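Local coordinates for LanC-like protein GCR2 (Arabidopsis thaliana, PDB 3T33) that binds zinc as a member of the LanC-like family and may play a role in abscisic acid signalling, at residues D61-E66 against E390-M395; K51-A56 against D401-T406. All blocks are in the same frame, centred on the assembly; numbering follows the deposited sequence.

Contact 1 of 2, residues D61-E66 against E390-M395; sequences DKVVWE and EGIGGM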
ATOM      1  N   ASP A  61      -1.227   0.648 -20.076  1.00 38.52           N
ATOM      2  CA  ASP A  61      -0.903   0.092 -21.384  1.00 40.37           C
ATOM      3  C   ASP A  61       0.602  -0.084 -21.546  1.00 39.06           C
ATOM      4  O   ASP A  61       1.071  -1.128 -21.997  1.00 40.10           O
ATOM      5  CB  ASP A  61      -1.452   0.985 -22.497  1.00 41.40           C
ATOM      6  CG  ASP A  61      -2.920   0.733 -22.777  1.00 44.92           C
ATOM      7  OD1 ASP A  61      -3.550  -0.029 -22.012  1.00 47.30           O
ATOM      8  OD2 ASP A  61      -3.444   1.294 -23.762  1.00 52.49           O
ATOM      9  N   LYS A  62       1.356   0.946 -21.172  1.00 38.80           N
ATOM     10  CA  LYS A  62       2.811   0.904 -21.268  1.00 38.79           C
ATOM     11  C   LYS A  62       3.379  -0.236 -20.430  1.00 39.26           C
ATOM     12  O   LYS A  62       4.286  -0.945 -20.864  1.00 39.96           O
ATOM     13  CB  LYS A  62       3.415   2.237 -20.820  1.00 38.79           C
ATOM     14  CG  LYS A  62       4.932   2.232 -20.731  1.00 37.28           C
ATOM     15  CD  LYS A  62       5.563   1.922 -22.079  1.00 42.39           C
ATOM     16  CE  LYS A  62       6.963   2.508 -22.180  1.00 41.76           C
ATOM     17  NZ  LYS A  62       7.773   1.834 -23.232  1.00 46.01           N
ATOM     18  N   VAL A  63       2.839  -0.406 -19.228  1.00 37.24           N
ATOM     19  CA  VAL A  63       3.284  -1.463 -18.332  1.00 35.63           C
ATOM     20  C   VAL A  63       2.979  -2.864 -18.903  1.00 35.54           C
ATOM     21  O   VAL A  63       3.829  -3.715 -18.855  1.00 35.18           O
ATOM     22  CB  VAL A  63       2.671  -1.320 -16.899  1.00 36.11           C
ATOM     23  CG1 VAL A  63       3.061  -2.548 -16.025  1.00 35.56           C
ATOM     24  CG2 VAL A  63       3.170  -0.059 -16.238  1.00 30.39           C
ATOM     25  N   VAL A  64       1.766  -3.072 -19.432  1.00 34.87           N
ATOM     26  CA  VAL A  64       1.398  -4.296 -20.146  1.00 35.21           C
ATOM     27  C   VAL A  64       2.304  -4.535 -21.351  1.00 35.97           C
ATOM     28  O   VAL A  64       2.751  -5.658 -21.546  1.00 36.29           O
ATOM     29  CB  VAL A  64      -0.068  -4.322 -20.593  1.00 34.82           C
ATOM     30  CG1 VAL A  64      -0.365  -5.561 -21.445  1.00 33.33           C
ATOM     31  CG2 VAL A  64      -0.984  -4.337 -19.369  1.00 33.54           C
ATOM     32  N   TRP A  65       2.633  -3.481 -22.108  1.00 36.25           N
ATOM     33  CA  TRP A  65       3.572  -3.632 -23.222  1.00 36.56           C
ATOM     34  C   TRP A  65       4.897  -4.269 -22.785  1.00 36.88           C
ATOM     35  O   TRP A  65       5.303  -5.273 -23.340  1.00 36.26           O
ATOM     36  CB  TRP A  65       3.827  -2.338 -23.980  1.00 35.80           C
ATOM     37  CG  TRP A  65       4.601  -2.627 -25.216  1.00 37.85           C
ATOM     38  CD1 TRP A  65       5.918  -2.314 -25.467  1.00 39.29           C
ATOM     39  CD2 TRP A  65       4.140  -3.358 -26.356  1.00 35.45           C
ATOM     40  NE1 TRP A  65       6.285  -2.793 -26.694  1.00 39.41           N
ATOM     41  CE2 TRP A  65       5.215  -3.449 -27.256  1.00 37.06           C
ATOM     42  CE3 TRP A  65       2.903  -3.942 -26.711  1.00 37.11           C
ATOM     43  CZ2 TRP A  65       5.103  -4.101 -28.490  1.00 33.10           C
ATOM     44  CZ3 TRP A  65       2.796  -4.592 -27.955  1.00 35.34           C
ATOM     45  CH2 TRP A  65       3.885  -4.652 -28.816  1.00 33.02           C
ATOM     46  N   GLU A  66       5.509  -3.701 -21.743  1.00 37.33           N
ATOM     47  CA  GLU A  66       6.875  -3.991 -21.352  1.00 36.73           C
ATOM     48  C   GLU A  66       6.997  -5.277 -20.580  1.00 37.40           C
ATOM     49  O   GLU A  66       7.971  -5.967 -20.723  1.00 38.03           O
ATOM     50  CB  GLU A  66       7.446  -2.857 -20.491  1.00 36.53           C
ATOM     51  CG  GLU A  66       7.658  -1.545 -21.209  1.00 37.50           C
ATOM     52  CD  GLU A  66       8.605  -1.691 -22.427  1.00 44.64           C
ATOM     53  OE1 GLU A  66       9.520  -2.559 -22.375  1.00 46.78           O
ATOM     54  OE2 GLU A  66       8.416  -0.974 -23.458  1.00 40.08           O
ATOM     55  N   GLU A 390       7.842  -0.364  -7.379  1.00 30.35           N
ATOM     56  CA  GLU A 390       8.997   0.498  -7.574  1.00 30.67           C
ATOM     57  C   GLU A 390       8.794   1.394  -8.752  1.00 30.38           C
ATOM     58  O   GLU A 390       9.261   2.546  -8.748  1.00 30.08           O
ATOM     59  CB  GLU A 390      10.242  -0.321  -7.843  1.00 30.97           C
ATOM     60  CG  GLU A 390      10.814  -1.004  -6.613  1.00 35.95           C
ATOM     61  CD  GLU A 390      12.081  -1.863  -6.896  1.00 40.65           C
ATOM     62  OE1 GLU A 390      12.405  -2.121  -8.098  1.00 41.20           O
ATOM     63  OE2 GLU A 390      12.735  -2.276  -5.891  1.00 40.86           O
ATOM     64  N   GLY A 391       8.158   0.851  -9.789  1.00 29.99           N
ATOM     65  CA  GLY A 391       8.017   1.602 -11.043  1.00 30.04           C
ATOM     66  C   GLY A 391       6.647   2.252 -11.268  1.00 30.17           C
ATOM     67  O   GLY A 391       5.892   2.523 -10.300  1.00 29.35           O
ATOM     68  N   ILE A 392       6.323   2.473 -12.541  1.00 29.10           N
ATOM     69  CA  ILE A 392       5.186   3.283 -12.869  1.00 29.10           C
ATOM     70  C   ILE A 392       3.920   2.468 -12.784  1.00 28.69           C
ATOM     71  O   ILE A 392       2.824   3.020 -12.834  1.00 29.33           O
ATOM     72  CB  ILE A 392       5.285   3.987 -14.270  1.00 29.11           C
ATOM     73  CG1 ILE A 392       5.379   2.980 -15.428  1.00 28.60           C
ATOM     74  CG2 ILE A 392       6.439   4.901 -14.302  1.00 31.03           C
ATOM     75  CD1 ILE A 392       5.370   3.605 -16.803  1.00 32.23           C
ATOM     76  N   GLY A 393       4.060   1.151 -12.724  1.00 29.42           N
ATOM     77  CA  GLY A 393       2.890   0.274 -12.430  1.00 28.40           C
ATOM     78  C   GLY A 393       2.101   0.817 -11.226  1.00 27.81           C
ATOM     79  O   GLY A 393       0.880   0.844 -11.239  1.00 28.16           O
ATOM     80  N   GLY A 394       2.801   1.265 -10.188  1.00 27.40           N
ATOM     81  CA  GLY A 394       2.166   1.664  -8.911  1.00 27.80           C
ATOM     82  C   GLY A 394       1.536   3.065  -8.989  1.00 28.69           C
ATOM     83  O   GLY A 394       0.525   3.401  -8.265  1.00 28.49           O
ATOM     84  N   MET A 395       2.111   3.868  -9.860  1.00 28.43           N
ATOM     85  CA  MET A 395       1.550   5.219 -10.200  1.00 30.91           C
ATOM     86  C   MET A 395       0.267   5.023 -10.920  1.00 30.50           C
ATOM     87  O   MET A 395      -0.716   5.641 -10.560  1.00 31.36           O
ATOM     88  CB  MET A 395       2.505   6.005 -11.078  1.00 30.03           C
ATOM     89  CG  MET A 395       2.091   7.460 -11.300  1.00 36.05           C
ATOM     90  SD  MET A 395       3.273   8.325 -12.330  1.00 42.62           S
ATOM     91  CE  MET A 395       2.330   9.796 -12.753  1.00 51.07           C
TER

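Contact 2 of 2, residues K51-A56 against D401-T406; sequences KLHRYA and DMNDPT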
ATOM      1  N   LYS A  51      -9.338  13.019 -15.989  1.00 34.51           N
ATOM      2  CA  LYS A  51      -8.021  13.232 -16.527  1.00 34.90           C
ATOM      3  C   LYS A  51      -7.014  12.206 -15.998  1.00 35.59           C
ATOM      4  O   LYS A  51      -6.224  11.679 -16.777  1.00 35.27           O
ATOM      5  CB  LYS A  51      -7.512  14.628 -16.198  1.00 34.05           C
ATOM      6  CG  LYS A  51      -6.304  14.969 -16.987  1.00 37.35           C
ATOM      7  CD  LYS A  51      -5.795  16.436 -16.739  1.00 39.57           C
ATOM      8  CE  LYS A  51      -6.691  17.505 -17.335  1.00 40.26           C
ATOM      9  NZ  LYS A  51      -6.849  17.362 -18.847  1.00 41.93           N
ATOM     10  N   LEU A  52      -7.021  11.933 -14.683  1.00 34.91           N
ATOM     11  CA  LEU A  52      -6.020  10.997 -14.133  1.00 35.53           C
ATOM     12  C   LEU A  52      -6.288   9.579 -14.652  1.00 34.67           C
ATOM     13  O   LEU A  52      -5.369   8.766 -14.851  1.00 35.72           O
ATOM     14  CB  LEU A  52      -6.123  10.936 -12.599  1.00 35.35           C
ATOM     15  CG  LEU A  52      -5.148  11.672 -11.732  1.00 36.34           C
ATOM     16  CD1 LEU A  52      -4.833  13.010 -12.311  1.00 36.78           C
ATOM     17  CD2 LEU A  52      -5.746  11.749 -10.364  1.00 35.24           C
ATOM     18  N   HIS A  53      -7.555   9.284 -14.817  1.00 33.29           N
ATOM     19  CA  HIS A  53      -7.971   8.033 -15.369  1.00 34.18           C
ATOM     20  C   HIS A  53      -7.388   7.799 -16.785  1.00 33.66           C
ATOM     21  O   HIS A  53      -6.805   6.749 -17.033  1.00 33.61           O
ATOM     22  CB  HIS A  53      -9.464   7.938 -15.341  1.00 33.12           C
ATOM     23  CG  HIS A  53      -9.976   6.699 -15.983  1.00 37.74           C
ATOM     24  ND1 HIS A  53      -9.904   5.462 -15.369  1.00 41.08           N
ATOM     25  CD2 HIS A  53     -10.583   6.500 -17.174  1.00 37.50           C
ATOM     26  CE1 HIS A  53     -10.446   4.552 -16.164  1.00 40.60           C
ATOM     27  NE2 HIS A  53     -10.853   5.154 -17.268  1.00 41.26           N
ATOM     28  N   ARG A  54      -7.449   8.805 -17.659  1.00 33.59           N
ATOM     29  CA  ARG A  54      -6.916   8.672 -19.017  1.00 33.41           C
ATOM     30  C   ARG A  54      -5.426   8.479 -19.006  1.00 33.53           C
ATOM     31  O   ARG A  54      -4.905   7.658 -19.752  1.00 32.55           O
ATOM     32  CB  ARG A  54      -7.296   9.875 -19.887  1.00 33.84           C
ATOM     33  CG  ARG A  54      -8.825   9.914 -20.157  1.00 37.16           C
ATOM     34  CD  ARG A  54      -9.192   8.869 -21.197  1.00 43.42           C
ATOM     35  NE  ARG A  54     -10.445   8.136 -20.982  1.00 49.74           N
ATOM     36  CZ  ARG A  54     -10.765   7.023 -21.669  1.00 51.97           C
ATOM     37  NH1 ARG A  54      -9.944   6.546 -22.618  1.00 49.49           N
ATOM     38  NH2 ARG A  54     -11.909   6.388 -21.426  1.00 52.97           N
ATOM     39  N   TYR A  55      -4.745   9.237 -18.146  1.00 33.32           N
ATOM     40  CA  TYR A  55      -3.314   9.084 -17.935  1.00 34.00           C
ATOM     41  C   TYR A  55      -2.972   7.678 -17.435  1.00 33.22           C
ATOM     42  O   TYR A  55      -2.024   7.084 -17.875  1.00 32.00           O
ATOM     43  CB  TYR A  55      -2.807  10.066 -16.873  1.00 34.08           C
ATOM     44  CG  TYR A  55      -1.327  10.203 -16.981  1.00 38.32           C
ATOM     45  CD1 TYR A  55      -0.769  10.710 -18.144  1.00 44.17           C
ATOM     46  CD2 TYR A  55      -0.464   9.836 -15.937  1.00 42.09           C
ATOM     47  CE1 TYR A  55       0.601  10.864 -18.281  1.00 46.42           C
ATOM     48  CE2 TYR A  55       0.928   9.989 -16.059  1.00 41.19           C
ATOM     49  CZ  TYR A  55       1.446  10.497 -17.247  1.00 46.01           C
ATOM     50  OH  TYR A  55       2.802  10.666 -17.470  1.00 49.74           O
ATOM     51  N   ALA A  56      -3.735   7.192 -16.464  1.00 33.24           N
ATOM     52  CA  ALA A  56      -3.448   5.916 -15.883  1.00 34.92           C
ATOM     53  C   ALA A  56      -3.594   4.841 -16.969  1.00 35.95           C
ATOM     54  O   ALA A  56      -2.779   3.906 -17.018  1.00 35.76           O
ATOM     55  CB  ALA A  56      -4.354   5.633 -14.697  1.00 34.31           C
ATOM     56  N   ASP A 401      -7.034   4.431  -8.501  1.00 28.71           N
ATOM     57  CA  ASP A 401      -7.718   4.389  -7.187  1.00 29.92           C
ATOM     58  C   ASP A 401      -8.283   5.831  -6.828  1.00 31.23           C
ATOM     59  O   ASP A 401      -9.215   5.977  -6.000  1.00 30.44           O
ATOM     60  CB  ASP A 401      -6.724   3.888  -6.138  1.00 28.95           C
ATOM     61  CG  ASP A 401      -7.195   2.700  -5.366  1.00 30.43           C
ATOM     62  OD1 ASP A 401      -8.378   2.297  -5.457  1.00 31.86           O
ATOM     63  OD2 ASP A 401      -6.341   2.153  -4.614  1.00 29.83           O
ATOM     64  N   MET A 402      -7.711   6.887  -7.439  1.00 31.52           N
ATOM     65  CA  MET A 402      -8.283   8.259  -7.292  1.00 32.84           C
ATOM     66  C   MET A 402      -9.680   8.408  -7.913  1.00 34.19           C
ATOM     67  O   MET A 402     -10.441   9.294  -7.555  1.00 34.87           O
ATOM     68  CB  MET A 402      -7.381   9.334  -7.861  1.00 32.78           C
ATOM     69  CG  MET A 402      -5.986   9.435  -7.259  1.00 34.55           C
ATOM     70  SD  MET A 402      -5.983  10.179  -5.614  1.00 36.52           S
ATOM     71  CE  MET A 402      -6.249  11.889  -6.083  1.00 34.31           C
ATOM     72  N   ASN A 403     -10.040   7.527  -8.819  1.00 34.98           N
ATOM     73  CA  ASN A 403     -11.353   7.590  -9.376  1.00 36.88           C
ATOM     74  C   ASN A 403     -12.430   7.502  -8.298  1.00 37.08           C
ATOM     75  O   ASN A 403     -13.490   8.113  -8.463  1.00 35.86           O
ATOM     76  CB  ASN A 403     -11.554   6.481 -10.392  1.00 37.58           C
ATOM     77  CG  ASN A 403     -12.545   6.865 -11.448  1.00 45.01           C
ATOM     78  OD1 ASN A 403     -12.243   7.697 -12.321  1.00 49.64           O
ATOM     79  ND2 ASN A 403     -13.777   6.303 -11.352  1.00 48.12           N
ATOM     80  N   ASP A 404     -12.164   6.757  -7.198  1.00 35.19           N
ATOM     81  CA  ASP A 404     -13.169   6.591  -6.166  1.00 33.53           C
ATOM     82  C   ASP A 404     -12.439   6.635  -4.812  1.00 32.37           C
ATOM     83  O   ASP A 404     -12.196   5.602  -4.168  1.00 32.92           O
ATOM     84  CB  ASP A 404     -13.973   5.311  -6.399  1.00 33.35           C
ATOM     85  CG  ASP A 404     -15.239   5.216  -5.510  1.00 36.95           C
ATOM     86  OD1 ASP A 404     -15.553   6.132  -4.704  1.00 42.69           O
ATOM     87  OD2 ASP A 404     -15.934   4.209  -5.611  1.00 39.33           O
ATOM     88  N   PRO A 405     -12.024   7.837  -4.420  1.00 30.50           N
ATOM     89  CA  PRO A 405     -10.957   8.003  -3.436  1.00 29.82           C
ATOM     90  C   PRO A 405     -11.296   7.456  -2.050  1.00 30.36           C
ATOM     91  O   PRO A 405     -10.375   7.027  -1.318  1.00 30.36           O
ATOM     92  CB  PRO A 405     -10.687   9.520  -3.424  1.00 30.52           C
ATOM     93  CG  PRO A 405     -11.809  10.168  -4.266  1.00 28.70           C
ATOM     94  CD  PRO A 405     -12.511   9.112  -5.017  1.00 30.46           C
ATOM     95  N   THR A 406     -12.582   7.375  -1.711  1.00 28.92           N
ATOM     96  CA  THR A 406     -13.008   6.766  -0.433  1.00 30.21           C
ATOM     97  C   THR A 406     -12.964   5.203  -0.423  1.00 30.97           C
ATOM     98  O   THR A 406     -13.115   4.581   0.627  1.00 31.40           O
ATOM     99  CB  THR A 406     -14.387   7.310   0.106  1.00 29.06           C
ATOM    100  OG1 THR A 406     -15.450   7.013  -0.820  1.00 31.88           O
ATOM    101  CG2 THR A 406     -14.298   8.825   0.277  1.00 29.08           C
TER

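Contact 1 of 2, residues D61-E66 against E390-M395
The peptide group joining I392 to G393 is the flat group met across this contact: methyl CG2 of V63 lies on one side of its plane, under the G393 end, 3.8 Å from G393 N and equally near G393 CA. The other flat groups lie within 61-66. E66 OE2 stands at the edge of the W65 indole, in the ring plane, and the E66 carboxylate takes K62 NZ on the anti side of OE2 at 2.9 Å, 34° out of its own plane. This oxygen is shared, since R70 forms a second salt bridge with it. V63 CG2 also touches the I392 side chain, reaching CG1 at 3.8 Å. That methyl is placed anti to its own carbonyl carbon, beside the backbone N, while CG1 of I392 is held between its backbone N and carbonyl carbon (chi1 62°), a crowded position. From there the I392 chain runs on extended, and its CD1 comes to 4.2 Å from K62 CG. Only the aliphatic root of K62 takes part; the bend at chi2 (60°) carries the ammonium away to E66, leaving the charge off the apolar patch. T87 of helix 84-98 also packs on V63, and I59 on I392. At bare G393 the backbones are at their nearest, V63 CA 6.2 Å from G393 CA. Between side-chain positions, G393 is about 12 Å from the zinc ligand C333. The sequence G391-I392-G393-G394 is a GxxG motif at the start of a helix, a recurring feature of the all-helical toroid of LanC-like proteins.

Contact 2 of 2, residues K51-A56 against D401-T406
L52 and M402 meet aslant, the leucine tip laid against the root of the methionine: CD2 of L52 is 3.8 Å from M402 CB and 3.9 Å from M402 CG. The methionine leaves its backbone with CG anti to the carbonyl carbon, then turns at both chi2 (-74°) and chi3 (-75°). This curl brings its far methyl back round, so that M402 CE lies 4.3 Å from L52 CD2, closer than the sulfur, and the leucine methyl faces a folded chain instead of an extended one. A363 and L367 of helix 353-375 also touch L52, while L344 of helix 336-350 touches M402, making this pair part of a larger apolar cluster.

A second, looser pair lies beside it. N403 has CG anti to its backbone N (chi1 -151°), which swings the amide toward helix 45-69, and its OD1 comes to 4.1 Å from H53 CB. Toward the imidazole this oxygen stands obliquely. The backbones come nearest here, H53 CA 6.9 Å from N403 CA.

Polar fixings at this end of helix 392-402 come from around the contact: D401 holds K93 and Y341 through its carboxylate, and the carbonyl oxygen of M402 receives the Y45 hydroxyl as a hydrogen-bonding partner. Between 51-56 and 401-406 themselves, the approach of N403 OD1 to H53 CB is a loose van der Waals touch, and cohesion rests on apolar burial and dispersion between L52 and M402, with no directional bond between the two segments.

In the fold
From the N terminus, helix 45-69 brings 51-56 first and 61-66 farther along the same helix. The chain then passes through the mostly helical body of the protein before 390-395 and the start of helix 392-402 return to 61-66, closing contact 1. At the far end of that helix, 401-406 returns to 51-56 and closes contact 2. Contact 1 is thus nested inside the loop of contact 2, as expected for two helices running roughly antiparallel. The contact centres are 15 Å apart, bridged by M395 CE packing 3.6 Å from Y55 CE2. Together they tie a helix near the N terminus to the last helix of the chain.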